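Side-chain contacts in xyloglucan-specific endo-beta-1,4-glucanase BoGH5A (Bacteroides ovatus, PDB 3ZMR), which hydrolyses internal beta-1,4-glucosidic linkages of the xyloglucan backbone with retention of configuration, releasing xyloglucan oligosaccharides: residues I28-P33 with V75-S80; A166-V171 with A457-I462; V287-V292 with T321-I326. All blocks are in the same frame, centred on the assembly; numbering follows the deposited sequence. Where two conformers were deposited one is given.

Interaction 1: residues I28-P33 with V75-S80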
loop_
_atom_site.group_PDB
_atom_site.type_symbol
_atom_site.label_atom_id
_atom_site.label_comp_id
_atom_site.label_asym_id
_atom_site.label_seq_id
_atom_site.Cartn_x
_atom_site.Cartn_y
_atom_site.Cartn_z
ATOM N N ILE A 28 -8.174 -20.646 27.953
ATOM C CA ILE A 28 -8.595 -20.818 29.334
ATOM C C ILE A 28 -8.933 -22.295 29.570
ATOM O O ILE A 28 -8.963 -23.095 28.634
ATOM C CB ILE A 28 -9.772 -19.881 29.709
ATOM C CG1 ILE A 28 -11.095 -20.308 29.039
ATOM C CG2 ILE A 28 -9.370 -18.441 29.390
ATOM C CD1 ILE A 28 -12.294 -19.509 29.523
ATOM N N GLN A 29 -9.184 -22.643 30.827
ATOM C CA GLN A 29 -9.580 -24.002 31.178
ATOM C C GLN A 29 -10.913 -23.997 31.910
ATOM O O GLN A 29 -11.111 -23.262 32.867
ATOM C CB GLN A 29 -8.488 -24.713 31.990
ATOM C CG GLN A 29 -8.695 -26.218 32.146
ATOM C CD GLN A 29 -7.544 -26.899 32.858
ATOM O OE1 GLN A 29 -7.148 -26.496 33.957
ATOM N NE2 GLN A 29 -7.009 -27.944 32.257
ATOM N N ILE A 30 -11.803 -24.857 31.446
ATOM C CA ILE A 30 -13.100 -25.121 32.067
ATOM C C ILE A 30 -13.026 -26.501 32.750
ATOM O O ILE A 30 -12.704 -27.487 32.117
ATOM C CB ILE A 30 -14.233 -25.155 31.014
ATOM C CG1 ILE A 30 -14.245 -23.878 30.157
ATOM C CG2 ILE A 30 -15.584 -25.420 31.682
ATOM C CD1 ILE A 30 -14.209 -22.571 30.933
ATOM N N ASP A 31 -13.296 -26.559 34.051
ATOM C CA ASP A 31 -13.306 -27.824 34.796
ATOM C C ASP A 31 -14.754 -28.174 35.113
ATOM O O ASP A 31 -15.270 -27.863 36.185
ATOM C CB ASP A 31 -12.468 -27.678 36.069
ATOM C CG ASP A 31 -12.170 -29.007 36.753
ATOM O OD1 ASP A 31 -12.649 -30.061 36.306
ATOM O OD2 ASP A 31 -11.439 -28.994 37.765
ATOM N N GLY A 32 -15.404 -28.840 34.171
ATOM C CA GLY A 32 -16.847 -29.065 34.264
ATOM C C GLY A 32 -17.332 -30.506 34.275
ATOM O O GLY A 32 -16.549 -31.446 34.203
ATOM N N PRO A 33 -18.652 -30.689 34.352
ATOM C CA PRO A 33 -19.255 -32.031 34.409
ATOM C C PRO A 33 -19.374 -32.678 33.042
ATOM O O PRO A 33 -18.734 -32.223 32.088
ATOM C CB PRO A 33 -20.625 -31.758 35.032
ATOM C CG PRO A 33 -20.957 -30.374 34.583
ATOM C CD PRO A 33 -19.659 -29.624 34.514
ATOM N N VAL A 75 -18.653 -13.889 28.867
ATOM C CA VAL A 75 -18.675 -15.284 28.435
ATOM C C VAL A 75 -19.342 -16.063 29.569
ATOM O O VAL A 75 -18.888 -16.030 30.728
ATOM C CB VAL A 75 -17.241 -15.816 28.189
ATOM C CG1 VAL A 75 -17.269 -17.288 27.801
ATOM C CG2 VAL A 75 -16.547 -15.001 27.090
ATOM N N THR A 76 -20.423 -16.754 29.224
ATOM C CA THR A 76 -21.227 -17.477 30.202
ATOM C C THR A 76 -21.057 -18.965 30.037
ATOM O O THR A 76 -21.342 -19.522 28.968
ATOM C CB THR A 76 -22.703 -17.098 30.042
ATOM O OG1 THR A 76 -22.838 -15.714 30.358
ATOM C CG2 THR A 76 -23.624 -17.909 30.986
ATOM N N VAL A 77 -20.552 -19.582 31.098
ATOM C CA VAL A 77 -20.402 -21.046 31.162
ATOM C C VAL A 77 -21.529 -21.606 32.032
ATOM O O VAL A 77 -21.739 -21.153 33.155
ATOM C CB VAL A 77 -19.040 -21.452 31.752
ATOM C CG1 VAL A 77 -18.800 -22.933 31.544
ATOM C CG2 VAL A 77 -17.904 -20.609 31.134
ATOM N N SER A 78 -22.242 -22.608 31.518
ATOM C CA SER A 78 -23.394 -23.136 32.234
ATOM C C SER A 78 -23.470 -24.653 32.201
ATOM O O SER A 78 -22.931 -25.296 31.304
ATOM C CB SER A 78 -24.672 -22.533 31.662
ATOM O OG SER A 78 -24.840 -22.867 30.309
ATOM N N ALA A 79 -24.148 -25.209 33.193
ATOM C CA ALA A 79 -24.359 -26.650 33.272
ATOM C C ALA A 79 -25.626 -26.881 34.083
ATOM O O ALA A 79 -25.970 -26.089 34.957
ATOM C CB ALA A 79 -23.172 -27.330 33.923
ATOM N N SER A 80 -26.297 -27.982 33.783
ATOM C CA SER A 80 -27.552 -28.332 34.415
ATOM C C SER A 80 -27.372 -28.458 35.914
ATOM O O SER A 80 -26.439 -29.108 36.384
ATOM C CB SER A 80 -28.054 -29.632 33.827
ATOM O OG SER A 80 -28.490 -29.435 32.500
#

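Interaction 2: residues A166-V171 with A457-I462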
loop_
_atom_site.group_PDB
_atom_site.type_symbol
_atom_site.label_atom_id
_atom_site.label_comp_id
_atom_site.label_asym_id
_atom_site.label_seq_id
_atom_site.Cartn_x
_atom_site.Cartn_y
_atom_site.Cartn_z
ATOM N N ALA A 166 2.262 20.346 -17.181
ATOM C CA ALA A 166 1.601 19.431 -18.113
ATOM C C ALA A 166 0.206 19.008 -17.633
ATOM O O ALA A 166 -0.558 18.399 -18.378
ATOM C CB ALA A 166 2.480 18.214 -18.306
ATOM N N GLY A 167 -0.121 19.300 -16.377
ATOM C CA GLY A 167 -1.449 18.970 -15.848
ATOM C C GLY A 167 -1.499 17.859 -14.812
ATOM O O GLY A 167 -2.571 17.429 -14.410
ATOM N N PHE A 168 -0.335 17.430 -14.347
ATOM C CA PHE A 168 -0.256 16.433 -13.275
ATOM C C PHE A 168 -0.263 17.138 -11.934
ATOM O O PHE A 168 0.381 18.166 -11.766
ATOM C CB PHE A 168 0.998 15.597 -13.400
ATOM C CG PHE A 168 1.041 14.780 -14.644
ATOM C CD1 PHE A 168 0.293 13.631 -14.732
ATOM C CD2 PHE A 168 1.793 15.176 -15.744
ATOM C CE1 PHE A 168 0.321 12.855 -15.864
ATOM C CE2 PHE A 168 1.822 14.386 -16.888
ATOM C CZ PHE A 168 1.089 13.228 -16.946
ATOM N N ASP A 169 -0.945 16.527 -10.968
ATOM C CA ASP A 169 -0.992 17.104 -9.631
ATOM C C ASP A 169 -0.305 16.299 -8.526
ATOM O O ASP A 169 -0.210 16.767 -7.398
ATOM C CB ASP A 169 -2.421 17.441 -9.258
ATOM C CG ASP A 169 -2.967 18.609 -10.099
ATOM O OD1 ASP A 169 -2.262 19.650 -10.318
ATOM O OD2 ASP A 169 -4.079 18.475 -10.575
ATOM N N VAL A 170 0.163 15.094 -8.862
ATOM C CA VAL A 170 0.817 14.181 -7.902
ATOM C C VAL A 170 2.083 13.606 -8.511
ATOM O O VAL A 170 2.088 13.230 -9.681
ATOM C CB VAL A 170 -0.080 12.957 -7.554
ATOM C CG1 VAL A 170 0.567 12.068 -6.490
ATOM C CG2 VAL A 170 -1.453 13.372 -7.122
ATOM N N VAL A 171 3.121 13.489 -7.710
ATOM C CA VAL A 171 4.314 12.727 -8.104
ATOM C C VAL A 171 4.585 11.672 -7.030
ATOM O O VAL A 171 4.541 11.968 -5.824
ATOM C CB VAL A 171 5.549 13.615 -8.367
ATOM C CG1 VAL A 171 6.005 14.404 -7.144
ATOM C CG2 VAL A 171 6.696 12.805 -8.940
ATOM N N ALA A 457 2.382 13.146 -27.168
ATOM C CA ALA A 457 1.231 12.324 -27.556
ATOM C C ALA A 457 0.735 11.462 -26.376
ATOM O O ALA A 457 -0.460 11.333 -26.157
ATOM C CB ALA A 457 1.554 11.445 -28.781
ATOM N N SER A 458 1.661 10.900 -25.618
ATOM C CA SER A 458 1.280 10.088 -24.456
ATOM C C SER A 458 0.780 10.950 -23.275
ATOM O O SER A 458 -0.172 10.552 -22.594
ATOM C CB SER A 458 2.425 9.207 -24.023
ATOM O OG SER A 458 2.772 8.279 -25.031
ATOM N N ILE A 459 1.376 12.126 -23.064
ATOM C CA ILE A 459 0.828 13.089 -22.097
ATOM C C ILE A 459 -0.608 13.413 -22.493
ATOM O O ILE A 459 -1.537 13.424 -21.647
ATOM C CB ILE A 459 1.666 14.366 -21.971
ATOM C CG1 ILE A 459 3.063 14.036 -21.417
ATOM C CG2 ILE A 459 0.941 15.382 -21.093
ATOM C CD1 ILE A 459 4.053 15.172 -21.521
ATOM N N ALA A 460 -0.814 13.703 -23.777
ATOM C CA ALA A 460 -2.160 14.036 -24.280
ATOM C C ALA A 460 -3.151 12.882 -24.081
ATOM O O ALA A 460 -4.341 13.118 -23.798
ATOM C CB ALA A 460 -2.117 14.463 -25.736
ATOM N N ALA A 461 -2.693 11.631 -24.207
ATOM C CA ALA A 461 -3.552 10.461 -23.986
ATOM C C ALA A 461 -4.050 10.415 -22.526
ATOM O O ALA A 461 -5.212 10.121 -22.238
ATOM C CB ALA A 461 -2.807 9.185 -24.319
ATOM N N ILE A 462 -3.143 10.700 -21.598
ATOM C CA ILE A 462 -3.496 10.763 -20.184
ATOM C C ILE A 462 -4.519 11.887 -19.965
ATOM O O ILE A 462 -5.553 11.667 -19.303
ATOM C CB ILE A 462 -2.265 10.975 -19.282
ATOM C CG1 ILE A 462 -1.339 9.769 -19.349
ATOM C CG2 ILE A 462 -2.673 11.259 -17.835
ATOM C CD1 ILE A 462 0.014 9.997 -18.703
#

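Interaction 3: residues V287-V292 with T321-I326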
loop_
_atom_site.group_PDB
_atom_site.type_symbol
_atom_site.label_atom_id
_atom_site.label_comp_id
_atom_site.label_asym_id
_atom_site.label_seq_id
_atom_site.Cartn_x
_atom_site.Cartn_y
_atom_site.Cartn_z
ATOM N N VAL A 287 2.693 -2.255 10.922
ATOM C CA VAL A 287 3.948 -1.755 11.458
ATOM C C VAL A 287 4.211 -0.324 10.966
ATOM O O VAL A 287 4.587 0.569 11.725
ATOM C CB VAL A 287 5.145 -2.661 11.120
ATOM C CG1 VAL A 287 6.461 -2.014 11.542
ATOM C CG2 VAL A 287 4.989 -4.014 11.811
ATOM N N PHE A 288 4.066 -0.121 9.661
ATOM C CA PHE A 288 4.290 1.181 9.072
ATOM C C PHE A 288 3.355 2.238 9.696
ATOM O O PHE A 288 3.793 3.290 10.100
ATOM C CB PHE A 288 4.088 1.063 7.561
ATOM C CG PHE A 288 3.814 2.377 6.854
ATOM C CD1 PHE A 288 4.754 3.406 6.778
ATOM C CD2 PHE A 288 2.573 2.580 6.254
ATOM C CE1 PHE A 288 4.456 4.599 6.120
ATOM C CE2 PHE A 288 2.290 3.750 5.581
ATOM C CZ PHE A 288 3.226 4.751 5.504
ATOM N N VAL A 289 2.068 1.948 9.765
ATOM C CA VAL A 289 1.118 2.911 10.338
ATOM C C VAL A 289 1.485 3.224 11.813
ATOM O O VAL A 289 1.546 4.389 12.214
ATOM C CB VAL A 289 -0.342 2.420 10.202
ATOM C CG1 VAL A 289 -1.313 3.288 10.994
ATOM C CG2 VAL A 289 -0.727 2.404 8.736
ATOM N N ASN A 290 1.723 2.174 12.587
ATOM C CA ASN A 290 2.101 2.315 13.996
ATOM C C ASN A 290 3.289 3.262 14.160
ATOM O O ASN A 290 3.290 4.129 15.004
ATOM C CB ASN A 290 2.503 0.968 14.603
ATOM C CG ASN A 290 1.353 0.020 14.786
ATOM O OD1 ASN A 290 0.169 0.384 14.659
ATOM N ND2 ASN A 290 1.709 -1.235 15.111
ATOM N N THR A 291 4.317 3.030 13.341
ATOM C CA THR A 291 5.573 3.758 13.427
ATOM C C THR A 291 5.385 5.252 13.121
ATOM O O THR A 291 5.855 6.103 13.850
ATOM C CB THR A 291 6.620 3.128 12.460
ATOM O OG1 THR A 291 6.821 1.736 12.780
ATOM C CG2 THR A 291 7.956 3.886 12.477
ATOM N N VAL A 292 4.661 5.550 12.032
ATOM C CA VAL A 292 4.438 6.946 11.664
ATOM C C VAL A 292 3.625 7.654 12.752
ATOM O O VAL A 292 3.980 8.744 13.205
ATOM C CB VAL A 292 3.749 7.061 10.290
ATOM C CG1 VAL A 292 3.374 8.509 9.974
ATOM C CG2 VAL A 292 4.657 6.474 9.203
ATOM N N THR A 321 -6.545 -6.276 4.437
ATOM C CA THR A 321 -7.253 -5.798 5.629
ATOM C C THR A 321 -6.785 -4.383 6.004
ATOM O O THR A 321 -5.613 -4.070 5.938
ATOM C CB THR A 321 -7.078 -6.774 6.809
ATOM O OG1 THR A 321 -5.691 -6.858 7.173
ATOM C CG2 THR A 321 -7.638 -8.153 6.445
ATOM N N MET A 322 -7.724 -3.536 6.423
ATOM C CA MET A 322 -7.394 -2.172 6.822
ATOM C C MET A 322 -6.609 -2.193 8.121
ATOM O O MET A 322 -7.028 -2.837 9.101
ATOM C CB MET A 322 -8.654 -1.312 7.008
ATOM C CG MET A 322 -9.259 -0.810 5.709
ATOM S SD MET A 322 -8.244 0.361 4.799
ATOM C CE MET A 322 -8.492 1.922 5.641
ATOM N N PRO A 323 -5.467 -1.490 8.162
ATOM C CA PRO A 323 -4.809 -1.371 9.446
ATOM C C PRO A 323 -5.682 -0.606 10.459
ATOM O O PRO A 323 -6.459 0.249 10.091
ATOM C CB PRO A 323 -3.547 -0.563 9.137
ATOM C CG PRO A 323 -3.317 -0.712 7.662
ATOM C CD PRO A 323 -4.708 -0.824 7.094
ATOM N N LEU A 324 -5.461 -0.906 11.739
ATOM C CA LEU A 324 -5.986 -0.082 12.804
ATOM C C LEU A 324 -5.209 1.235 12.816
ATOM O O LEU A 324 -4.010 1.277 12.526
ATOM C CB LEU A 324 -5.817 -0.764 14.178
ATOM C CG LEU A 324 -6.500 -2.108 14.388
ATOM C CD1 LEU A 324 -6.082 -2.671 15.751
ATOM C CD2 LEU A 324 -8.010 -1.972 14.277
ATOM N N ASP A 325 -5.875 2.306 13.154
ATOM C CA ASP A 325 -5.253 3.631 13.152
ATOM C C ASP A 325 -5.808 4.438 14.352
ATOM O O ASP A 325 -6.828 4.082 14.950
ATOM C CB ASP A 325 -5.518 4.314 11.781
ATOM C CG ASP A 325 -4.571 5.490 11.466
ATOM O OD1 ASP A 325 -3.689 5.870 12.306
ATOM O OD2 ASP A 325 -4.679 6.006 10.323
ATOM N N ILE A 326 -5.126 5.536 14.663
ATOM C CA ILE A 326 -5.442 6.421 15.791
ATOM C C ILE A 326 -6.274 7.639 15.346
ATOM O O ILE A 326 -6.810 8.364 16.184
ATOM C CB ILE A 326 -4.134 6.929 16.467
ATOM C CG1 ILE A 326 -4.403 7.608 17.826
ATOM C CG2 ILE A 326 -3.354 7.877 15.523
ATOM C CD1 ILE A 326 -4.914 6.673 18.888
#

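Interaction 1: residues I28-P33 with V75-S80
From I30 to P33 the chain runs nearly parallel to V77-A79, 7° apart end to end, and the CA atoms of I30 and V77 lie 8.4 Å apart. That spacing is too wide for backbone pairing, and the two segments meet through side chains alone. I30 and V77 carry the larger share. They reach toward each other tip to tip, and two branches of each take part. I30 CG2 meets V77 CG1 at 4.1 Å. I30 CD1 meets V77 CG2 at 4.2 Å. In I30 the CG1 arm sits beside the backbone N (chi1 -54°), and CG2 is anti to that N; the two arms spread over both methyls of V77. V77 turns CG1 anti to its backbone N (chi1 -168°), which sets that methyl against I30 CG2. The second meeting is further along, past the end of strand 24-31. There P33 CG comes to 3.8 Å from A79 CB, a methyl against the corner of a C-gamma endo ring. The backbones are a little closer here, with the CA atoms of P33 and A79 7.5 Å apart. Both pairs are apolar, and three of the four residues are buried. W36, V10 and V58 also touch I30 and continue the apolar layer. I28 and V75 both rest on I87 nearby. Strand 24-31 is hydrogen-bonded to strand 55-62 in one sheet, while strand 71-78 belongs to the other sheet, next to 36-40 and 85-91. Side chains from two sheets meeting across a shared interior in this way are characteristic of a beta sandwich, here the immunoglobulin-like BACON module at the N-terminal end of the enzyme.

Interaction 2: residues A166-V171 with A457-I462
F168 pushes its ring toward segment 457-462 of helix 456-471, and I462 receives it. The ring is the main bump. Its CG lies beside the backbone N and anti to the carbonyl carbon (chi1 -64°), and from there the outer edge with CE1, CZ and CE2 reaches the helix. I462 CD1 stands at that edge, in the ring plane, 3.8 Å from F168 CZ. I462 CG2 approaches F168 CE1 at 3.9 Å. The corner CE1-CZ thus settles against two methyls of one isoleucine, whose side chain crosses the phenylalanine at about a right angle. One turn earlier on the helix, I459 makes the answering bump. The CG2 methyl of I459 rests over the shallow dip between A166 and F168, 4.3 Å from A166 CB and 4.4 Å from F168 CE2. The fit is wholly apolar. G167 ends the preceding helix in a Schellman motif with positive phi, and beyond it the F168 ring comes back to lie near A166 on the I459 side. L445 and F446 add to the cover over F168 and A166, and I420 of helix 406-429 packs on I462. The contact joins the turn between helix 157-165 and barrel strand 170-173 to the helix that follows the last barrel strand. This is where the outer layer of a (beta/alpha)8 TIM barrel closes on itself.

Interaction 3: residues V287-V292 with T321-I326
V289 is the hub of this contact, and its two methyls meet different kinds of partner. The apolar part belongs to CG2. V289 CG2 touches the ring of P323, 4.1 Å from P323 CB and 4.2 Å from P323 CG, with the two side chains crossing at about a right angle. The second part is a methyl against oxygens. V289 CG1 is anti to the backbone N (chi1 170°), which brings it to 3.7 Å from L324 O and also 3.7 Å from D325 OD1. These are van der Waals contacts; a valine methyl has no polar hydrogen to give these oxygens. The third kind is polar, and it fixes the acceptor rather than crossing between the segments. I326 N donates to D325 OD1 at 2.8 Å, meeting it on the anti side, 34° out of the carboxylate plane. The same OD1 makes a salt bridge to R293 NE, just beyond the helical segment. Two donors of different kinds thus hold the carboxylate beside V289. With an alanine here in place of D325, R293 would probably lose a charge partner, and the packing along V289 CG1 would probably be thinned. Within the helix, V287 O accepts from T291 OG1 at 2.7 Å and from T291 N, which reach it from opposite faces of its plane. Q286, one turn before N290, ties the loop down by bonding L324 N. V289 also touches V306 of barrel strand 304-307, as does F288, while T291 packs on helix 227-248. The loop 321-326, between helix 313-319 and strand 331-337, packs against helix 275-293, and L324 touches D66 of the BACON module and Y94.

How the interactions relate
Interaction 1 lies in the BACON module, whereas interactions 2 and 3 belong to the catalytic barrel. The centres of interactions 1 and 2 are 66 Å apart, on opposite sides of the centre of the chain. Interaction 3 is the intermediate one: its centre is 37 Å from the centre of interaction 1 and 32 Å from the centre of interaction 2. None of the three touches another. In sequence, 287-292 with 321-326 is nested inside the long loop closed by 166-171 with 457-462. Interaction 2 is the one for which a distance to the active site matters: the I462 side chain is about 10 Å from that of W437, which binds substrate, and about 12 Å from that of E395, the inferred nucleophile.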